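Local coordinates for benzyl alcohol dehydrogenase (Acinetobacter calcoaceticus, PDB 1F8F), which catalyses the NAD-dependent oxidation of benzyl alcohol as a zinc-containing member of the alcohol dehydrogenase family, at residues Lys5-Ala10 and Leu24-Pro29. Numbering follows the deposited sequence.
Sequences KDIIAA and LKIRQP
With chi1 near +65°, Ile7 sets CG1 between its backbone N and carbonyl carbon, over the carbonyl of Leu24, while CG2 swings beside the N and reaches Ile26. In Ile26 it is CG2 that lies between N and carbonyl carbon, because chi1 of -168° sends CG1 anti to N; the methyl carbons Ile7 CG2 and Ile26 CG2 meet at 3.9 Å. Lys5 CB adds to the same apolar face, and Ala9 CB touches Leu24 CD1 at 4.2 Å. On the other face Asp6 and Lys25 run side by side: Asp6 OD2 lies 3.4 Å from Lys25 CD, but the bent lysine chain carries NZ 5.4 Å from that oxygen, too far for a salt bridge. The backbones form an antiparallel ladder. Lys5 and Ile26 exchange two bonds, Lys5 N to Ile26 O (2.9 Å) and Ile26 N to Lys5 O (2.8 Å); Ile7 and Leu24 exchange two more, Leu24 N to Ile7 O being almost straight at 178°. Asp6 and Lys25 form the non-hydrogen-bonded pair between them. These strands make the N-terminal beta hairpin, whose Ile7 and Ile26 side chains pack on Tyr148 and Leu150 of strand 148-152.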
loop_
_atom_site.group_PDB
_atom_site.type_symbol
_atom_site.label_atom_id
_atom_site.label_comp_id
_atom_site.label_asym_id
_atom_site.label_seq_id
_atom_site.Cartn_x
_atom_site.Cartn_y
_atom_site.Cartn_z
ATOM N N LYS A 5 -4.624 -42.612 25.322
ATOM C CA LYS A 5 -5.815 -43.094 24.629
ATOM C C LYS A 5 -5.562 -43.921 23.376
ATOM O O LYS A 5 -4.582 -43.691 22.639
ATOM C CB LYS A 5 -6.597 -41.826 24.235
ATOM C CG LYS A 5 -8.034 -41.921 23.805
ATOM C CD LYS A 5 -8.652 -40.614 23.381
ATOM C CE LYS A 5 -9.569 -39.958 24.376
ATOM N NZ LYS A 5 -11.013 -40.297 24.324
ATOM N N ASP A 6 -6.410 -44.932 23.105
ATOM C CA ASP A 6 -6.271 -45.727 21.880
ATOM C C ASP A 6 -7.210 -45.177 20.796
ATOM O O ASP A 6 -8.316 -44.707 21.076
ATOM C CB ASP A 6 -6.564 -47.216 21.969
ATOM C CG ASP A 6 -5.792 -48.085 22.929
ATOM O OD1 ASP A 6 -6.211 -48.166 24.106
ATOM O OD2 ASP A 6 -4.808 -48.735 22.510
ATOM N N ILE A 7 -6.715 -45.206 19.550
ATOM C CA ILE A 7 -7.438 -44.718 18.383
ATOM C C ILE A 7 -7.199 -45.500 17.077
ATOM O O ILE A 7 -6.196 -46.225 16.939
ATOM C CB ILE A 7 -6.943 -43.273 18.055
ATOM C CG1 ILE A 7 -5.472 -43.288 17.624
ATOM C CG2 ILE A 7 -7.096 -42.264 19.190
ATOM C CD1 ILE A 7 -4.998 -42.051 16.906
ATOM N N ILE A 8 -7.980 -45.184 16.017
ATOM C CA ILE A 8 -7.806 -45.736 14.679
ATOM C C ILE A 8 -7.251 -44.667 13.739
ATOM O O ILE A 8 -7.820 -43.572 13.714
ATOM C CB ILE A 8 -9.163 -46.218 14.067
ATOM C CG1 ILE A 8 -9.907 -47.260 14.911
ATOM C CG2 ILE A 8 -8.980 -46.692 12.621
ATOM C CD1 ILE A 8 -9.124 -48.485 15.356
ATOM N N ALA A 9 -6.218 -44.886 12.953
ATOM C CA ALA A 9 -5.740 -43.851 12.035
ATOM C C ALA A 9 -5.292 -44.487 10.740
ATOM O O ALA A 9 -4.739 -45.564 10.842
ATOM C CB ALA A 9 -4.554 -43.069 12.596
ATOM N N ALA A 10 -5.391 -43.827 9.622
ATOM C CA ALA A 10 -4.931 -44.334 8.352
ATOM C C ALA A 10 -3.435 -44.103 8.179
ATOM O O ALA A 10 -2.999 -42.944 8.075
ATOM C CB ALA A 10 -5.698 -43.629 7.225
ATOM N N LEU A 24 -3.696 -47.314 17.019
ATOM C CA LEU A 24 -2.577 -46.578 17.618
ATOM C C LEU A 24 -2.966 -45.871 18.913
ATOM O O LEU A 24 -4.103 -45.910 19.419
ATOM C CB LEU A 24 -2.028 -45.602 16.603
ATOM C CG LEU A 24 -1.589 -45.863 15.184
ATOM C CD1 LEU A 24 -1.088 -44.562 14.523
ATOM C CD2 LEU A 24 -0.476 -46.852 14.943
ATOM N N LYS A 25 -1.996 -45.179 19.538
ATOM C CA LYS A 25 -2.261 -44.451 20.768
ATOM C C LYS A 25 -1.797 -42.985 20.749
ATOM O O LYS A 25 -0.778 -42.618 20.218
ATOM C CB LYS A 25 -1.656 -45.081 22.023
ATOM C CG LYS A 25 -2.461 -46.256 22.549
ATOM C CD LYS A 25 -1.655 -47.546 22.420
ATOM C CE LYS A 25 -1.145 -47.969 23.787
ATOM N NZ LYS A 25 0.268 -47.547 24.056
ATOM N N ILE A 26 -2.612 -42.170 21.412
ATOM C CA ILE A 26 -2.288 -40.740 21.463
ATOM C C ILE A 26 -2.265 -40.267 22.911
ATOM O O ILE A 26 -3.118 -40.651 23.735
ATOM C CB ILE A 26 -3.255 -39.953 20.558
ATOM C CG1 ILE A 26 -2.748 -38.533 20.383
ATOM C CG2 ILE A 26 -4.641 -40.017 21.207
ATOM C CD1 ILE A 26 -2.673 -37.933 19.020
ATOM N N ARG A 27 -1.270 -39.409 23.186
ATOM C CA ARG A 27 -1.111 -38.897 24.544
ATOM C C ARG A 27 -1.922 -37.654 24.839
ATOM O O ARG A 27 -2.410 -36.986 23.923
ATOM C CB ARG A 27 0.372 -38.593 24.777
ATOM C CG ARG A 27 0.818 -37.218 24.337
ATOM C CD ARG A 27 2.313 -36.997 24.418
ATOM N NE ARG A 27 2.731 -35.826 23.680
ATOM C CZ ARG A 27 2.439 -34.551 23.680
ATOM N NH1 ARG A 27 1.563 -33.990 24.496
ATOM N NH2 ARG A 27 3.069 -33.777 22.802
ATOM N N GLN A 28 -1.997 -37.302 26.125
ATOM C CA GLN A 28 -2.674 -36.076 26.515
ATOM C C GLN A 28 -1.807 -34.853 26.119
ATOM O O GLN A 28 -0.609 -34.903 25.893
ATOM C CB GLN A 28 -3.004 -35.944 27.976
ATOM C CG GLN A 28 -4.266 -36.469 28.587
ATOM C CD GLN A 28 -5.383 -36.809 27.646
ATOM O OE1 GLN A 28 -6.413 -36.132 27.627
ATOM N NE2 GLN A 28 -5.183 -37.888 26.897
ATOM N N PRO A 29 -2.470 -33.724 26.009
ATOM C CA PRO A 29 -1.842 -32.489 25.584
ATOM C C PRO A 29 -1.099 -31.758 26.695
ATOM O O PRO A 29 -1.447 -31.791 27.867
ATOM C CB PRO A 29 -3.042 -31.655 25.148
ATOM C CG PRO A 29 -4.110 -32.083 26.110
ATOM C CD PRO A 29 -3.938 -33.554 26.219
#